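Long-range contact in 457aa long hypothetical protein (Pyrococcus horikoshii, PDB 2CSU), which is of unknown function but resembles the succinyl-CoA ligase family, joining a Rossmann-type CoA-binding domain to flavodoxin-like ligase domains: residues N294-G306 with V345-T359. Numbering follows the deposited sequence.
Sequences NKVAIMTNAGGPG and VDMIASARGEDYYRT
Met299 and Val345 sit side by side on neighbouring parallel strands, held by two backbone bonds: Val345 N to Ile298 O (2.7 Å) and Thr300 N to Val345 O (2.9 Å). Both residues face helix 353-365. Met299, a selenomethionine like Met347, has CG between its backbone N and carbonyl carbon (chi1 44°); the chain then bends at chi3, and its CE meets Met347 CE at 3.5 Å and Tyr356 CD2 at 3.8 Å. Met347 CE also lies over the centre of one face of the Tyr356 ring, 4.0 Å above its plane. At the ring's phenolic edge, Asn301 CB comes within 3.2 Å of Tyr356 OH, with the amide turned 71° from the ring. The polar ends bond elsewhere, Tyr356 OH with Ile375 O and Asn301 ND2 with Val377 O, which ties both side chains to strand 371-377. A water donates to Ala349 O and Ala351 O and accepts a weak bond from Asn301 ND2. On the other face of the sheet, Thr300 CG2 packs 3.7 Å from Asp346 OD2. Strands 295-300 and 344-346, each leading through a loop into a helix, with helix 353-365 packed on the sheet, form parallel alpha/beta layering in the ligase-CoA domain, consistent with a flavodoxin-like fold.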
# COMPACT_ATOMS: atom_id res chain seq x y z
N ASN A 294 12.82 -14.15 19.81
CA ASN A 294 11.87 -14.09 18.70
C ASN A 294 10.43 -14.38 19.13
O ASN A 294 9.60 -14.75 18.31
CB ASN A 294 12.26 -15.11 17.63
CG ASN A 294 11.99 -16.54 18.06
OD1 ASN A 294 12.18 -16.90 19.22
ND2 ASN A 294 11.53 -17.37 17.12
N LYS A 295 10.14 -14.22 20.42
CA LYS A 295 8.80 -14.47 20.93
C LYS A 295 8.03 -13.15 20.96
O LYS A 295 8.34 -12.24 21.72
CB LYS A 295 8.87 -15.09 22.32
CG LYS A 295 9.56 -16.46 22.36
CD LYS A 295 8.83 -17.48 21.48
CE LYS A 295 9.52 -18.84 21.49
NZ LYS A 295 10.91 -18.79 20.93
N VAL A 296 7.01 -13.07 20.12
CA VAL A 296 6.24 -11.84 20.02
C VAL A 296 4.89 -11.90 20.69
O VAL A 296 4.27 -12.96 20.78
CB VAL A 296 6.04 -11.49 18.52
CG1 VAL A 296 5.42 -10.11 18.38
CG2 VAL A 296 7.36 -11.57 17.80
N ALA A 297 4.45 -10.75 21.18
CA ALA A 297 3.14 -10.64 21.80
C ALA A 297 2.29 -9.78 20.87
O ALA A 297 2.70 -8.68 20.46
CB ALA A 297 3.24 -9.98 23.16
N ILE A 298 1.11 -10.28 20.54
CA ILE A 298 0.19 -9.54 19.69
C ILE A 298 -1.01 -9.04 20.50
O ILE A 298 -1.69 -9.83 21.14
CB ILE A 298 -0.39 -10.41 18.56
CG1 ILE A 298 0.73 -10.94 17.65
CG2 ILE A 298 -1.39 -9.60 17.75
CD1 ILE A 298 0.26 -12.02 16.69
N MSE A 299 -1.24 -7.73 20.47
CA MSE A 299 -2.42 -7.17 21.15
C MSE A 299 -3.26 -6.50 20.05
O MSE A 299 -2.72 -5.83 19.16
CB MSE A 299 -2.02 -6.17 22.25
CG MSE A 299 -0.91 -5.17 21.91
SE MSE A 299 -0.44 -4.13 23.33
CE MSE A 299 -1.64 -2.97 23.18
N THR A 300 -4.58 -6.68 20.09
CA THR A 300 -5.43 -6.11 19.05
C THR A 300 -6.86 -5.85 19.52
O THR A 300 -7.29 -6.39 20.55
CB THR A 300 -5.51 -7.09 17.84
OG1 THR A 300 -6.28 -6.50 16.80
CG2 THR A 300 -6.19 -8.41 18.25
N ASN A 301 -7.58 -5.02 18.77
CA ASN A 301 -8.98 -4.71 19.08
C ASN A 301 -9.87 -5.35 18.02
O ASN A 301 -11.08 -5.17 18.01
CB ASN A 301 -9.20 -3.19 19.13
CG ASN A 301 -9.15 -2.52 17.77
OD1 ASN A 301 -8.49 -2.99 16.83
ND2 ASN A 301 -9.83 -1.38 17.65
N ALA A 302 -9.25 -6.13 17.15
CA ALA A 302 -9.94 -6.81 16.06
C ALA A 302 -9.31 -8.18 15.80
O ALA A 302 -8.11 -8.27 15.50
CB ALA A 302 -9.88 -5.97 14.80
N GLY A 303 -10.11 -9.23 15.91
CA GLY A 303 -9.60 -10.58 15.67
C GLY A 303 -9.00 -10.78 14.29
O GLY A 303 -7.84 -11.19 14.18
N GLY A 304 -9.77 -10.49 13.25
CA GLY A 304 -9.29 -10.67 11.88
C GLY A 304 -7.86 -10.21 11.67
O GLY A 304 -6.99 -11.03 11.36
N PRO A 305 -7.59 -8.90 11.81
CA PRO A 305 -6.26 -8.33 11.64
C PRO A 305 -5.21 -9.09 12.44
O PRO A 305 -4.05 -9.14 12.05
CB PRO A 305 -6.44 -6.90 12.13
CG PRO A 305 -7.82 -6.59 11.69
CD PRO A 305 -8.59 -7.84 12.06
N GLY A 306 -5.61 -9.65 13.57
CA GLY A 306 -4.68 -10.38 14.40
C GLY A 306 -4.30 -11.73 13.80
O GLY A 306 -3.12 -12.12 13.82
N VAL A 345 -3.48 -11.38 22.36
CA VAL A 345 -4.45 -10.74 23.25
C VAL A 345 -5.49 -9.92 22.48
O VAL A 345 -5.20 -8.88 21.91
CB VAL A 345 -3.70 -9.84 24.23
CG1 VAL A 345 -4.70 -9.06 25.08
CG2 VAL A 345 -2.82 -10.68 25.14
N ASP A 346 -6.73 -10.45 22.42
CA ASP A 346 -7.73 -9.74 21.65
C ASP A 346 -8.71 -8.96 22.53
O ASP A 346 -9.78 -9.43 22.87
CB ASP A 346 -8.49 -10.73 20.77
CG ASP A 346 -9.46 -9.96 19.89
OD1 ASP A 346 -10.23 -10.60 19.17
OD2 ASP A 346 -9.48 -8.73 19.98
N MSE A 347 -8.28 -7.74 22.93
CA MSE A 347 -9.26 -6.82 23.48
C MSE A 347 -10.39 -6.65 22.47
O MSE A 347 -10.19 -6.74 21.26
CB MSE A 347 -8.58 -5.47 23.72
CG MSE A 347 -7.12 -5.60 24.12
SE MSE A 347 -6.34 -4.00 24.37
CE MSE A 347 -4.93 -4.23 23.28
N ILE A 348 -11.60 -6.44 22.99
CA ILE A 348 -12.73 -6.32 22.08
C ILE A 348 -12.72 -4.98 21.35
O ILE A 348 -11.88 -4.11 21.59
CB ILE A 348 -14.01 -6.49 22.90
CG1 ILE A 348 -13.94 -7.75 23.76
CG2 ILE A 348 -15.22 -6.64 21.96
CD1 ILE A 348 -13.34 -8.94 23.00
N ALA A 349 -13.67 -4.89 20.43
CA ALA A 349 -13.84 -3.70 19.60
C ALA A 349 -14.12 -2.46 20.45
O ALA A 349 -14.04 -1.33 19.97
CB ALA A 349 -14.97 -3.92 18.62
N SER A 350 -14.44 -2.68 21.72
CA SER A 350 -14.73 -1.60 22.64
C SER A 350 -13.47 -1.08 23.32
O SER A 350 -13.52 -0.12 24.09
CB SER A 350 -15.71 -2.07 23.71
OG SER A 350 -15.24 -3.26 24.33
N ALA A 351 -12.33 -1.71 23.04
CA ALA A 351 -11.08 -1.29 23.66
C ALA A 351 -10.82 0.21 23.57
O ALA A 351 -10.77 0.81 22.48
CB ALA A 351 -9.92 -2.05 23.04
N ARG A 352 -10.64 0.82 24.74
CA ARG A 352 -10.36 2.24 24.83
C ARG A 352 -8.88 2.49 25.09
O ARG A 352 -8.10 1.58 25.34
CB ARG A 352 -11.19 2.82 25.98
CG ARG A 352 -12.68 2.92 25.64
CD ARG A 352 -13.45 3.74 26.68
NE ARG A 352 -14.86 3.87 26.29
CZ ARG A 352 -15.16 4.87 25.45
NH1 ARG A 352 -14.21 5.67 25.01
NH2 ARG A 352 -16.41 5.00 25.00
N GLY A 353 -8.48 3.77 24.97
CA GLY A 353 -7.08 4.10 25.23
C GLY A 353 -6.57 3.42 26.50
O GLY A 353 -5.49 2.84 26.54
N GLU A 354 -7.36 3.54 27.58
CA GLU A 354 -6.95 2.94 28.85
C GLU A 354 -6.65 1.45 28.71
O GLU A 354 -5.75 0.90 29.32
CB GLU A 354 -8.06 3.15 29.88
CG GLU A 354 -8.27 4.63 30.25
CD GLU A 354 -6.94 5.29 30.54
OE1 GLU A 354 -6.14 4.73 31.28
OE2 GLU A 354 -6.72 6.39 30.04
N ASP A 355 -7.49 0.77 27.89
CA ASP A 355 -7.30 -0.66 27.68
C ASP A 355 -5.98 -0.94 26.96
O ASP A 355 -5.26 -1.89 27.27
CB ASP A 355 -8.47 -1.18 26.85
CG ASP A 355 -9.75 -1.13 27.68
OD1 ASP A 355 -10.77 -0.72 27.12
OD2 ASP A 355 -9.72 -1.53 28.84
N TYR A 356 -5.70 -0.12 25.93
CA TYR A 356 -4.44 -0.28 25.21
C TYR A 356 -3.23 -0.04 26.11
O TYR A 356 -2.24 -0.75 26.08
CB TYR A 356 -4.43 0.70 24.03
CG TYR A 356 -4.94 0.04 22.80
CD1 TYR A 356 -6.31 -0.09 22.59
CD2 TYR A 356 -4.05 -0.43 21.83
CE1 TYR A 356 -6.79 -0.66 21.42
CE2 TYR A 356 -4.53 -1.02 20.67
CZ TYR A 356 -5.89 -1.14 20.46
OH TYR A 356 -6.38 -1.70 19.30
N TYR A 357 -3.32 1.04 26.91
CA TYR A 357 -2.24 1.34 27.85
C TYR A 357 -1.95 0.15 28.77
O TYR A 357 -0.84 -0.34 28.86
CB TYR A 357 -2.64 2.56 28.68
CG TYR A 357 -1.90 2.59 29.97
CD1 TYR A 357 -0.53 2.84 29.99
CD2 TYR A 357 -2.59 2.41 31.18
CE1 TYR A 357 0.15 2.92 31.20
CE2 TYR A 357 -1.90 2.49 32.39
CZ TYR A 357 -0.54 2.73 32.40
OH TYR A 357 0.15 2.76 33.59
N ARG A 358 -2.97 -0.31 29.48
CA ARG A 358 -2.79 -1.39 30.43
C ARG A 358 -2.27 -2.68 29.80
O ARG A 358 -1.31 -3.28 30.30
CB ARG A 358 -4.11 -1.68 31.16
CG ARG A 358 -4.48 -0.63 32.19
CD ARG A 358 -5.80 -0.97 32.87
NE ARG A 358 -5.62 -1.82 34.05
CZ ARG A 358 -6.62 -2.18 34.86
NH1 ARG A 358 -7.85 -1.77 34.60
NH2 ARG A 358 -6.39 -2.93 35.93
N THR A 359 -2.90 -3.11 28.72
CA THR A 359 -2.48 -4.34 28.05
C THR A 359 -1.03 -4.29 27.53
O THR A 359 -0.28 -5.26 27.67
CB THR A 359 -3.42 -4.68 26.87
OG1 THR A 359 -4.76 -4.84 27.36
CG2 THR A 359 -2.98 -5.96 26.20
O HOH W 1 -11.64 -0.09 20.26